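Long-range contacts in beta-hydroxyacyl-(Acyl-carrier-protein) dehydratase FabA/FabZ (Xenorhabdus doucetiae, PDB 6QSR), which probably acts as a lyase, dehydrating 3-hydroxyacyl carrier-protein intermediates as part of a hotdog-fold heterocomplex in aryl polyene pigment biosynthesis: residues L40-I45 with Q55-R60; N50-Q55 with I129-L134; L105-G110 with N160-N165; S142-I147 with T156-T161. All coordinates share one frame; numbering follows the deposited sequence.

Contact 1 of 4, residues L40-I45 with Q55-R60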
loop_
_atom_site.group_PDB
_atom_site.type_symbol
_atom_site.label_atom_id
_atom_site.label_comp_id
_atom_site.label_asym_id
_atom_site.label_seq_id
_atom_site.Cartn_x
_atom_site.Cartn_y
_atom_site.Cartn_z
ATOM N N LEU B 40 -8.600 3.875 4.170
ATOM C CA LEU B 40 -8.139 3.069 5.290
ATOM C C LEU B 40 -7.757 3.929 6.509
ATOM O O LEU B 40 -6.991 3.491 7.352
ATOM C CB LEU B 40 -6.967 2.176 4.845
ATOM C CG LEU B 40 -7.378 0.881 4.131
ATOM C CD1 LEU B 40 -7.743 1.126 2.670
ATOM C CD2 LEU B 40 -6.280 -0.163 4.235
ATOM N N LEU B 41 -8.311 5.139 6.598
ATOM C CA LEU B 41 -8.159 5.997 7.777
ATOM C C LEU B 41 -9.544 6.454 8.209
ATOM O O LEU B 41 -10.468 6.480 7.401
ATOM C CB LEU B 41 -7.271 7.211 7.473
ATOM C CG LEU B 41 -5.906 6.943 6.835
ATOM C CD1 LEU B 41 -5.280 8.244 6.345
ATOM C CD2 LEU B 41 -4.993 6.244 7.825
ATOM N N GLU B 42 -9.671 6.829 9.476
ATOM C CA GLU B 42 -10.951 7.250 10.061
ATOM C C GLU B 42 -10.999 8.702 10.542
ATOM O O GLU B 42 -12.061 9.301 10.515
ATOM C CB GLU B 42 -11.330 6.294 11.198
ATOM C CG GLU B 42 -11.735 4.924 10.671
ATOM C CD GLU B 42 -11.942 3.861 11.736
ATOM O OE1 GLU B 42 -11.345 3.949 12.830
ATOM O OE2 GLU B 42 -12.700 2.906 11.456
ATOM N N GLN B 43 -9.870 9.271 10.963
ATOM C CA GLN B 43 -9.866 10.584 11.604
ATOM C C GLN B 43 -8.607 11.389 11.245
ATOM O O GLN B 43 -7.495 10.863 11.347
ATOM C CB GLN B 43 -9.930 10.362 13.116
ATOM C CG GLN B 43 -10.130 11.603 13.965
ATOM C CD GLN B 43 -11.539 11.753 14.502
ATOM O OE1 GLN B 43 -12.524 11.525 13.792
ATOM N NE2 GLN B 43 -11.644 12.148 15.768
ATOM N N VAL B 44 -8.787 12.646 10.819
ATOM C CA VAL B 44 -7.670 13.605 10.725
ATOM C C VAL B 44 -7.510 14.220 12.117
ATOM O O VAL B 44 -8.460 14.789 12.651
ATOM C CB VAL B 44 -7.914 14.744 9.703
ATOM C CG1 VAL B 44 -6.654 15.578 9.514
ATOM C CG2 VAL B 44 -8.339 14.194 8.358
ATOM N N ILE B 45 -6.321 14.087 12.700
ATOM C CA ILE B 45 -6.023 14.648 14.024
ATOM C C ILE B 45 -5.341 16.017 13.887
ATOM O O ILE B 45 -5.703 16.967 14.582
ATOM C CB ILE B 45 -5.139 13.690 14.853
ATOM C CG1 ILE B 45 -5.792 12.303 15.006
ATOM C CG2 ILE B 45 -4.847 14.266 16.233
ATOM C CD1 ILE B 45 -7.107 12.279 15.760
ATOM N N GLN B 55 -5.633 8.986 12.265
ATOM C CA GLN B 55 -5.936 7.924 13.192
ATOM C C GLN B 55 -6.890 6.910 12.583
ATOM O O GLN B 55 -7.728 7.247 11.743
ATOM C CB GLN B 55 -6.528 8.522 14.472
ATOM C CG GLN B 55 -6.433 7.621 15.682
ATOM C CD GLN B 55 -6.778 8.343 16.974
ATOM O OE1 GLN B 55 -7.937 8.651 17.223
ATOM N NE2 GLN B 55 -5.773 8.594 17.812
ATOM N N VAL B 56 -6.743 5.659 13.006
ATOM C CA VAL B 56 -7.632 4.591 12.576
ATOM C C VAL B 56 -7.603 3.461 13.590
ATOM O O VAL B 56 -6.566 3.213 14.206
ATOM C CB VAL B 56 -7.251 4.083 11.167
ATOM C CG1 VAL B 56 -5.895 3.379 11.162
ATOM C CG2 VAL B 56 -8.344 3.178 10.612
ATOM N N THR B 57 -8.734 2.777 13.754
ATOM C CA THR B 57 -8.862 1.717 14.759
ATOM C C THR B 57 -9.043 0.366 14.056
ATOM O O THR B 57 -9.789 0.256 13.088
ATOM C CB THR B 57 -10.008 2.037 15.753
ATOM O OG1 THR B 57 -9.728 3.284 16.399
ATOM C CG2 THR B 57 -10.160 0.954 16.827
ATOM N N VAL B 58 -8.327 -0.650 14.532
ATOM C CA VAL B 58 -8.421 -1.993 13.967
ATOM C C VAL B 58 -9.684 -2.648 14.537
ATOM O O VAL B 58 -9.683 -3.174 15.654
ATOM C CB VAL B 58 -7.161 -2.845 14.255
ATOM C CG1 VAL B 58 -7.281 -4.209 13.580
ATOM C CG2 VAL B 58 -5.895 -2.140 13.769
ATOM N N SER B 59 -10.765 -2.598 13.767
ATOM C CA SER B 59 -12.079 -3.062 14.222
ATOM C C SER B 59 -12.786 -3.875 13.145
ATOM O O SER B 59 -12.482 -3.738 11.964
ATOM C CB SER B 59 -12.953 -1.857 14.584
ATOM O OG SER B 59 -13.295 -1.113 13.419
ATOM N N ARG B 60 -13.747 -4.694 13.567
ATOM C CA ARG B 60 -14.586 -5.463 12.639
ATOM C C ARG B 60 -15.685 -4.616 11.981
ATOM O O ARG B 60 -16.243 -5.018 10.958
ATOM C CB ARG B 60 -15.240 -6.646 13.354
ATOM C CG ARG B 60 -14.267 -7.605 14.022
ATOM C CD ARG B 60 -14.991 -8.782 14.659
ATOM N NE ARG B 60 -15.573 -9.682 13.658
ATOM C CZ ARG B 60 -16.828 -9.645 13.191
ATOM N NH1 ARG B 60 -17.716 -8.738 13.608
ATOM N NH2 ARG B 60 -17.203 -10.536 12.274
HETATM O O HOH W 1 -10.078 5.676 14.826
#
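A classic beta bulge, formed where E42 and Q43 both face Q55, opens the hairpin of strands 43-48 and 51-57 at one edge of the hotdog sheet. Q55 O accepts two backbone hydrogen bonds, from E42 N at 3.0 Å and from Q43 N, while Q55 N returns a bond to Q43 O at 2.8 Å. From the bulge the E42 side chain crosses over V56 to reach T57. With CG anti to its carbonyl carbon (chi1 -71°) and the rest of the chain extended, E42 passes V56 at about a right angle, its CG lying 3.8 Å from V56 CG2. T57 N donates a hydrogen bond to E42 OE1 at 3.0 Å, from above the carboxylate plane. A water donates to the same oxygen and also hydrogen-bonds T57 OG1, while E42 OE2 has a weak bond to V63 N. Farther along, I45 CG1 rests 3.9 Å from Q55 CB, and Q55 NE2 is hydrogen-bonded to D128 OD1. On the inner side L41 and V56 pack toward helix 79-97. By accepting from T57 N, the carboxylate in effect stands in for a backbone acceptor just where the regular pairing stops, and its several donors would probably favour the ionised form of E42.

Contact 2 of 4, residues N50-Q55 with I129-L134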
loop_
_atom_site.group_PDB
_atom_site.type_symbol
_atom_site.label_atom_id
_atom_site.label_comp_id
_atom_site.label_asym_id
_atom_site.label_seq_id
_atom_site.Cartn_x
_atom_site.Cartn_y
_atom_site.Cartn_z
ATOM N N ASN B 50 4.379 20.886 7.296
ATOM C CA ASN B 50 5.378 19.813 7.186
ATOM C C ASN B 50 5.023 18.495 7.912
ATOM O O ASN B 50 5.907 17.657 8.117
ATOM C CB ASN B 50 6.725 20.336 7.680
ATOM C CG ASN B 50 6.715 20.680 9.159
ATOM O OD1 ASN B 50 5.765 20.359 9.874
ATOM N ND2 ASN B 50 7.773 21.339 9.625
ATOM N N HIS B 51 3.757 18.323 8.288
ATOM C CA HIS B 51 3.335 17.224 9.173
ATOM C C HIS B 51 1.861 16.860 8.967
ATOM O O HIS B 51 1.019 17.733 8.698
ATOM C CB HIS B 51 3.625 17.610 10.640
ATOM C CG HIS B 51 2.784 16.892 11.652
ATOM N ND1 HIS B 51 3.208 15.750 12.299
ATOM C CD2 HIS B 51 1.546 17.160 12.137
ATOM C CE1 HIS B 51 2.265 15.342 13.130
ATOM N NE2 HIS B 51 1.245 16.177 13.046
ATOM N N VAL B 52 1.552 15.570 9.109
ATOM C CA VAL B 52 0.170 15.115 9.179
ATOM C C VAL B 52 0.038 13.983 10.197
ATOM O O VAL B 52 0.903 13.095 10.271
ATOM C CB VAL B 52 -0.389 14.712 7.780
ATOM C CG1 VAL B 52 0.461 13.627 7.118
ATOM C CG2 VAL B 52 -1.843 14.265 7.877
ATOM N N HIS B 53 -1.027 14.056 10.993
ATOM C CA HIS B 53 -1.391 13.034 11.969
ATOM C C HIS B 53 -2.832 12.604 11.689
ATOM O O HIS B 53 -3.760 13.432 11.721
ATOM C CB HIS B 53 -1.282 13.605 13.379
ATOM C CG HIS B 53 -1.597 12.632 14.479
ATOM N ND1 HIS B 53 -1.544 12.995 15.806
ATOM C CD2 HIS B 53 -1.953 11.324 14.466
ATOM C CE1 HIS B 53 -1.870 11.961 16.561
ATOM N NE2 HIS B 53 -2.115 10.933 15.774
ATOM N N CYS B 54 -2.993 11.306 11.423
ATOM C CA CYS B 54 -4.289 10.674 11.211
ATOM C C CYS B 54 -4.402 9.442 12.093
ATOM O O CYS B 54 -3.398 8.897 12.572
ATOM C CB CYS B 54 -4.466 10.248 9.752
ATOM S SG CYS B 54 -4.604 11.607 8.582
ATOM N N GLN B 55 -5.633 8.986 12.265
ATOM C CA GLN B 55 -5.936 7.924 13.192
ATOM C C GLN B 55 -6.890 6.910 12.583
ATOM O O GLN B 55 -7.728 7.247 11.743
ATOM C CB GLN B 55 -6.528 8.522 14.472
ATOM C CG GLN B 55 -6.433 7.621 15.682
ATOM C CD GLN B 55 -6.778 8.343 16.974
ATOM O OE1 GLN B 55 -7.937 8.651 17.223
ATOM N NE2 GLN B 55 -5.773 8.594 17.812
ATOM N N ILE B 129 -1.092 7.433 12.791
ATOM C CA ILE B 129 -0.222 7.506 11.625
ATOM C C ILE B 129 0.295 8.947 11.500
ATOM O O ILE B 129 -0.480 9.875 11.269
ATOM C CB ILE B 129 -0.950 7.031 10.351
ATOM C CG1 ILE B 129 -1.434 5.576 10.520
ATOM C CG2 ILE B 129 -0.025 7.101 9.145
ATOM C CD1 ILE B 129 -2.828 5.439 11.078
ATOM N N GLN B 130 1.602 9.123 11.685
ATOM C CA GLN B 130 2.229 10.457 11.725
ATOM C C GLN B 130 3.325 10.534 10.667
ATOM O O GLN B 130 4.320 9.806 10.756
ATOM C CB GLN B 130 2.788 10.739 13.122
ATOM C CG GLN B 130 1.706 11.057 14.146
ATOM C CD GLN B 130 2.252 11.354 15.534
ATOM O OE1 GLN B 130 2.666 12.482 15.828
ATOM N NE2 GLN B 130 2.234 10.349 16.405
ATOM N N MET B 131 3.124 11.391 9.661
ATOM C CA MET B 131 4.074 11.561 8.546
ATOM C C MET B 131 4.723 12.957 8.582
ATOM O O MET B 131 4.041 13.955 8.834
ATOM C CB MET B 131 3.382 11.347 7.192
ATOM C CG MET B 131 2.573 10.053 7.055
ATOM S SD MET B 131 3.584 8.588 7.343
ATOM C CE MET B 131 4.571 8.524 5.845
ATOM N N ASN B 132 6.033 12.998 8.324
ATOM C CA ASN B 132 6.839 14.230 8.294
ATOM C C ASN B 132 7.350 14.479 6.877
ATOM O O ASN B 132 7.956 13.593 6.265
ATOM C CB ASN B 132 8.057 14.101 9.212
ATOM C CG ASN B 132 7.686 13.952 10.661
ATOM O OD1 ASN B 132 6.733 14.559 11.137
ATOM N ND2 ASN B 132 8.463 13.161 11.386
ATOM N N LEU B 133 7.116 15.687 6.370
ATOM C CA LEU B 133 7.542 16.052 5.026
ATOM C C LEU B 133 9.074 16.091 4.909
ATOM O O LEU B 133 9.736 16.731 5.719
ATOM C CB LEU B 133 6.962 17.423 4.660
ATOM C CG LEU B 133 7.372 18.045 3.321
ATOM C CD1 LEU B 133 6.913 17.191 2.150
ATOM C CD2 LEU B 133 6.823 19.464 3.228
ATOM N N LEU B 134 9.622 15.410 3.901
ATOM C CA LEU B 134 11.034 15.547 3.538
ATOM C C LEU B 134 11.135 16.514 2.356
ATOM O O LEU B 134 11.692 17.601 2.502
ATOM C CB LEU B 134 11.677 14.179 3.229
ATOM C CG LEU B 134 11.553 13.102 4.320
ATOM C CD1 LEU B 134 12.138 11.767 3.875
ATOM C CD2 LEU B 134 12.203 13.561 5.620
#
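Strands 51-55 and 129-133 run antiparallel, their axes 4.8 Å apart at closest and 168° between directions, and five backbone hydrogen bonds join residues 50-54 to 129-133. Within this regular pairing V52 and M131 exchange two bonds, as do C54 and I129; the fifth runs from L133 N to N50 O at 2.9 Å. The two faces of the sheet differ sharply. On the inner one, V52 CG1 lies 3.7 Å from M131 CB, the two side chains side by side and pointing the same way. This face packs on helix 79-97, where M131 and I129 reach A86 and V52 reaches W90. The outer face carries H51, H53, Q130 and N132. Here Q130 CG sits over one face of the H53 ring, 3.9 Å from its centroid, in a CH-pi contact offset toward the rim. Because the Q130 chain is extended beyond CG (chi2 -179°), its amide continues above the imidazole, the two planes only 20° apart and stacked. H53 NE2 is hydrogen-bonded to D128 OD1. The H51 ring behaves differently: Q130 OE1 approaches its edge in plane, 4.0 Å from H51 CE1, and N132 OD1 is likewise at the edge, 3.9 Å from H51 ND1. The chemistry is therefore split: apolar contacts join the strands to the helix, whereas the outer face is held by the stack of Q130 on H53 and by the D128 bond, which helps to fix the rotation of that ring, with the two amide oxygens merely near the H51 edge.

Contact 3 of 4, residues L105-G110 with N160-N165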
loop_
_atom_site.group_PDB
_atom_site.type_symbol
_atom_site.label_atom_id
_atom_site.label_comp_id
_atom_site.label_asym_id
_atom_site.label_seq_id
_atom_site.Cartn_x
_atom_site.Cartn_y
_atom_site.Cartn_z
ATOM N N LEU B 105 -6.365 11.376 -8.449
ATOM C CA LEU B 105 -5.503 10.199 -8.513
ATOM C C LEU B 105 -4.350 10.340 -7.551
ATOM O O LEU B 105 -3.823 11.431 -7.373
ATOM C CB LEU B 105 -4.911 10.050 -9.914
ATOM C CG LEU B 105 -5.848 9.654 -11.049
ATOM C CD1 LEU B 105 -5.217 10.023 -12.382
ATOM C CD2 LEU B 105 -6.186 8.173 -10.982
ATOM N N GLY B 106 -3.945 9.222 -6.963
ATOM C CA GLY B 106 -2.777 9.176 -6.088
ATOM C C GLY B 106 -2.028 7.891 -6.347
ATOM O O GLY B 106 -2.640 6.849 -6.583
ATOM N N MET B 107 -0.704 7.965 -6.320
ATOM C CA MET B 107 0.121 6.800 -6.567
ATOM C C MET B 107 1.232 6.721 -5.553
ATOM O O MET B 107 1.873 7.725 -5.243
ATOM C CB MET B 107 0.768 6.885 -7.939
ATOM C CG MET B 107 -0.204 6.902 -9.092
ATOM S SD MET B 107 0.766 6.927 -10.600
ATOM C CE MET B 107 -0.094 5.661 -11.510
ATOM N N LEU B 108 1.463 5.511 -5.065
ATOM C CA LEU B 108 2.644 5.218 -4.299
ATOM C C LEU B 108 3.715 4.769 -5.298
ATOM O O LEU B 108 3.482 3.844 -6.088
ATOM C CB LEU B 108 2.322 4.137 -3.275
ATOM C CG LEU B 108 3.382 3.827 -2.225
ATOM C CD1 LEU B 108 3.663 5.019 -1.330
ATOM C CD2 LEU B 108 2.913 2.636 -1.412
ATOM N N LEU B 109 4.858 5.460 -5.297
ATOM C CA LEU B 109 6.002 5.127 -6.164
ATOM C C LEU B 109 7.007 4.208 -5.474
ATOM O O LEU B 109 7.728 3.460 -6.135
ATOM C CB LEU B 109 6.762 6.391 -6.573
ATOM C CG LEU B 109 6.091 7.484 -7.401
ATOM C CD1 LEU B 109 7.119 8.570 -7.715
ATOM C CD2 LEU B 109 5.486 6.907 -8.674
ATOM N N GLY B 110 7.123 4.312 -4.158
ATOM C CA GLY B 110 8.090 3.488 -3.449
ATOM C C GLY B 110 8.082 3.637 -1.949
ATOM O O GLY B 110 7.505 4.583 -1.398
ATOM N N ASN B 160 7.583 7.416 -0.966
ATOM C CA ASN B 160 7.562 8.353 -2.089
ATOM C C ASN B 160 6.240 8.216 -2.836
ATOM O O ASN B 160 5.800 7.103 -3.127
ATOM C CB ASN B 160 8.743 8.095 -3.030
ATOM C CG ASN B 160 10.079 8.427 -2.392
ATOM O OD1 ASN B 160 10.217 9.433 -1.703
ATOM N ND2 ASN B 160 11.069 7.580 -2.620
ATOM N N THR B 161 5.620 9.355 -3.143
ATOM C CA THR B 161 4.298 9.401 -3.771
ATOM C C THR B 161 4.292 10.278 -5.019
ATOM O O THR B 161 5.218 11.049 -5.252
ATOM C CB THR B 161 3.255 9.959 -2.794
ATOM O OG1 THR B 161 3.737 11.192 -2.250
ATOM C CG2 THR B 161 2.983 8.955 -1.671
ATOM N N TYR B 162 3.226 10.149 -5.802
ATOM C CA TYR B 162 3.090 10.818 -7.096
ATOM C C TYR B 162 1.605 11.053 -7.336
ATOM O O TYR B 162 0.787 10.153 -7.127
ATOM C CB TYR B 162 3.729 9.931 -8.171
ATOM C CG TYR B 162 3.566 10.305 -9.639
ATOM C CD1 TYR B 162 3.606 11.632 -10.082
ATOM C CD2 TYR B 162 3.450 9.297 -10.605
ATOM C CE1 TYR B 162 3.484 11.937 -11.437
ATOM C CE2 TYR B 162 3.333 9.589 -11.951
ATOM C CZ TYR B 162 3.356 10.903 -12.367
ATOM O OH TYR B 162 3.233 11.162 -13.715
ATOM N N GLN B 163 1.266 12.270 -7.749
ATOM C CA GLN B 163 -0.126 12.675 -7.910
ATOM C C GLN B 163 -0.310 13.191 -9.340
ATOM O O GLN B 163 -0.265 14.396 -9.577
ATOM C CB GLN B 163 -0.478 13.727 -6.846
ATOM C CG GLN B 163 -1.837 13.519 -6.204
ATOM C CD GLN B 163 -2.028 14.339 -4.944
ATOM O OE1 GLN B 163 -2.413 13.809 -3.899
ATOM N NE2 GLN B 163 -1.754 15.636 -5.033
ATOM N N PRO B 164 -0.492 12.269 -10.304
ATOM C CA PRO B 164 -0.576 12.673 -11.704
ATOM C C PRO B 164 -1.959 13.174 -12.091
ATOM O O PRO B 164 -2.944 12.850 -11.419
ATOM C CB PRO B 164 -0.282 11.370 -12.445
ATOM C CG PRO B 164 -0.872 10.320 -11.566
ATOM C CD PRO B 164 -0.673 10.809 -10.155
ATOM N N ASN B 165 -2.014 13.959 -13.169
ATOM C CA ASN B 165 -3.262 14.223 -13.888
ATOM C C ASN B 165 -3.696 12.938 -14.575
ATOM O O ASN B 165 -2.866 12.069 -14.850
ATOM C CB ASN B 165 -3.075 15.295 -14.973
ATOM C CG ASN B 165 -2.872 16.683 -14.402
ATOM O OD1 ASN B 165 -2.099 16.875 -13.465
ATOM N ND2 ASN B 165 -3.557 17.665 -14.979
HETATM O O HOH W 2 -4.248 13.637 -9.143
#
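L109 is one bump of this contact: it swings toward strand 160-162 and its branched end presses on Y162, with L109 CG 3.5 Å from Y162 CB and L109 CD2 near Y162 CD2, approaching the ring obliquely. What turns it there is a classic beta bulge, in which L109 and G110 both face N160. N160 O accepts from L109 N at 2.9 Å and from G110 N at 3.3 Å, both arriving from the same face of its plane. Beyond the bulge M107 and Y162 lie side by side, pointing the same way, and M107 SD settles 3.6 Å from Y162 CD2 in an oblique Met-aromatic contact. P164 bounds the same hollow: its CG is 3.9 Å from M107 SD, and its CD stands over the centre of one face of the tyrosine ring. Y162, with CG anti to the backbone N (chi1 172°), is thus wedged between L109, M107 and P164; its ring also stacks with F140, and its OH is hydrogen-bonded to E168. At the far end L105 CB fits against P164 O at 3.7 Å, while one water donates to both L105 O and P164 O. On the other side of the sheet L108 CD1 nestles 4.0 Å from T161 CG2, facing helix 79-97. L105, M107 and L108 pack on V35, P73 and F70 of the AMP-dependent synthetase and ligase chain, the other subunit, and G110 pairs with one of its strands. A bulged antiparallel sheet wrapped on a central helix and continued across the interface is the arrangement of hotdog-fold dimers, here a heterodimer.

Contact 4 of 4, residues S142-I147 with T156-T161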
loop_
_atom_site.group_PDB
_atom_site.type_symbol
_atom_site.label_atom_id
_atom_site.label_comp_id
_atom_site.label_asym_id
_atom_site.label_seq_id
_atom_site.Cartn_x
_atom_site.Cartn_y
_atom_site.Cartn_z
ATOM N N SER B 142 7.897 13.212 -0.836
ATOM C CA SER B 142 8.768 12.295 -0.110
ATOM C C SER B 142 8.573 12.538 1.387
ATOM O O SER B 142 8.712 13.668 1.846
ATOM C CB SER B 142 10.219 12.523 -0.514
ATOM O OG SER B 142 11.057 11.581 0.120
ATOM N N PHE B 143 8.213 11.487 2.129
ATOM C CA PHE B 143 7.831 11.608 3.538
ATOM C C PHE B 143 8.452 10.500 4.377
ATOM O O PHE B 143 8.535 9.358 3.926
ATOM C CB PHE B 143 6.306 11.514 3.698
ATOM C CG PHE B 143 5.548 12.731 3.235
ATOM C CD1 PHE B 143 5.355 12.980 1.876
ATOM C CD2 PHE B 143 4.974 13.600 4.155
ATOM C CE1 PHE B 143 4.649 14.100 1.446
ATOM C CE2 PHE B 143 4.256 14.711 3.732
ATOM C CZ PHE B 143 4.094 14.960 2.377
ATOM N N GLU B 144 8.874 10.842 5.594
ATOM C CA GLU B 144 9.238 9.845 6.609
ATOM C C GLU B 144 8.016 9.656 7.505
ATOM O O GLU B 144 7.232 10.597 7.690
ATOM C CB GLU B 144 10.436 10.321 7.422
ATOM C CG GLU B 144 11.075 9.237 8.279
ATOM C CD GLU B 144 12.461 9.620 8.772
ATOM O OE1 GLU B 144 13.292 8.703 8.951
ATOM O OE2 GLU B 144 12.725 10.829 8.971
ATOM N N GLY B 145 7.855 8.453 8.057
ATOM C CA GLY B 145 6.622 8.087 8.754
ATOM C C GLY B 145 6.762 7.210 9.978
ATOM O O GLY B 145 7.735 6.480 10.126
ATOM N N GLU B 146 5.756 7.279 10.841
ATOM C CA GLU B 146 5.687 6.451 12.031
ATOM C C GLU B 146 4.232 6.051 12.308
ATOM O O GLU B 146 3.334 6.903 12.257
ATOM C CB GLU B 146 6.284 7.235 13.195
ATOM C CG GLU B 146 6.165 6.615 14.572
ATOM C CD GLU B 146 6.533 7.620 15.645
ATOM O OE1 GLU B 146 5.618 8.076 16.368
ATOM O OE2 GLU B 146 7.729 7.978 15.735
ATOM N N ILE B 147 4.011 4.756 12.556
ATOM C CA ILE B 147 2.760 4.264 13.137
ATOM C C ILE B 147 3.032 3.905 14.595
ATOM O O ILE B 147 3.951 3.138 14.894
ATOM C CB ILE B 147 2.167 3.061 12.376
ATOM C CG1 ILE B 147 1.993 3.421 10.897
ATOM C CG2 ILE B 147 0.817 2.643 12.971
ATOM C CD1 ILE B 147 1.280 2.382 10.069
ATOM N N THR B 156 8.218 2.248 11.402
ATOM C CA THR B 156 8.915 3.430 10.880
ATOM C C THR B 156 9.120 3.189 9.392
ATOM O O THR B 156 9.064 2.045 8.942
ATOM C CB THR B 156 10.273 3.701 11.572
ATOM O OG1 THR B 156 11.136 2.564 11.453
ATOM C CG2 THR B 156 10.074 4.047 13.045
ATOM N N GLY B 157 9.347 4.255 8.630
ATOM C CA GLY B 157 9.507 4.118 7.186
ATOM C C GLY B 157 9.645 5.424 6.430
ATOM O O GLY B 157 9.376 6.497 6.985
ATOM N N ARG B 158 10.068 5.322 5.164
ATOM C CA ARG B 158 10.008 6.434 4.211
ATOM C C ARG B 158 9.212 6.019 2.987
ATOM O O ARG B 158 9.377 4.899 2.483
ATOM C CB ARG B 158 11.398 6.886 3.773
ATOM C CG ARG B 158 12.174 7.609 4.854
ATOM C CD ARG B 158 13.407 8.285 4.280
ATOM N NE ARG B 158 14.163 8.973 5.322
ATOM C CZ ARG B 158 15.313 9.617 5.131
ATOM N NH1 ARG B 158 15.877 9.664 3.923
ATOM N NH2 ARG B 158 15.906 10.211 6.162
ATOM N N LEU B 159 8.347 6.924 2.523
ATOM C CA LEU B 159 7.495 6.709 1.352
ATOM C C LEU B 159 7.693 7.803 0.307
ATOM O O LEU B 159 7.906 8.967 0.653
ATOM C CB LEU B 159 6.010 6.694 1.758
ATOM C CG LEU B 159 5.427 5.357 2.196
ATOM C CD1 LEU B 159 6.071 4.917 3.494
ATOM C CD2 LEU B 159 3.925 5.449 2.377
ATOM N N ASN B 160 7.583 7.416 -0.966
ATOM C CA ASN B 160 7.562 8.353 -2.089
ATOM C C ASN B 160 6.240 8.216 -2.836
ATOM O O ASN B 160 5.800 7.103 -3.127
ATOM C CB ASN B 160 8.743 8.095 -3.030
ATOM C CG ASN B 160 10.079 8.427 -2.392
ATOM O OD1 ASN B 160 10.217 9.433 -1.703
ATOM N ND2 ASN B 160 11.069 7.580 -2.620
ATOM N N THR B 161 5.620 9.355 -3.143
ATOM C CA THR B 161 4.298 9.401 -3.771
ATOM C C THR B 161 4.292 10.278 -5.019
ATOM O O THR B 161 5.218 11.049 -5.252
ATOM C CB THR B 161 3.255 9.959 -2.794
ATOM O OG1 THR B 161 3.737 11.192 -2.250
ATOM C CG2 THR B 161 2.983 8.955 -1.671
#
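T156 lies on one arm of a beta hairpin in the hotdog sheet, strand 152-162 returning antiparallel to strand 140-149, and its CA-H points at G145 O. Next comes G157, paired with G145: G145 N gives a 2.7 Å bond to G157 O, but the return bond from G157 N to G145 O is weak. With two glycines opposed, no side chain projects here on the face toward helix 79-97, and the sulfur of M131, on the neighbouring strand, packs against G145. R158 then crosses E144 obliquely on the outer face. Its chain, extended from CG to NE, lies with R158 CG 3.9 Å from E144 CG, so that much of the contact is aliphatic. The charged ends form a long salt bridge: E144 OE1 stands 3.7 Å from R158 NE, in the plane of the guanidinium at its edge, with the carboxylate turned 84° against it. L159 follows, exchanging two nearly linear bonds with F143; the inner face here holds L159 against M83 and the F143 ring edge-to-face with W90. N160 finally faces S142 in a non-hydrogen-bonded pair, beside which the CA-H of S142 is directed at the preceding carbonyl, S142 CA lying 3.5 Å from L159 O.

Overall arrangement
From the N terminus, contact 1 closes first, completing the short hairpin of strands 43-48 and 51-57. Contact 2 crosses it, because 50-55 starts within that hairpin and shares Q55; it closes a long loop, containing helix 79-97, by bringing in strand 126-133. Contact 3 opens at 105-110, before contact 2 has closed, so these two also cross, although their atoms do not touch. Contact 4, the hairpin of strands 140-149 and 152-162, lies within the span of contact 3 and ends on the same strand, sharing N160 and T161. Backbone pairing of N132 with E144 joins contacts 2 and 4, making one continuous sheet from contact 1 to contact 3.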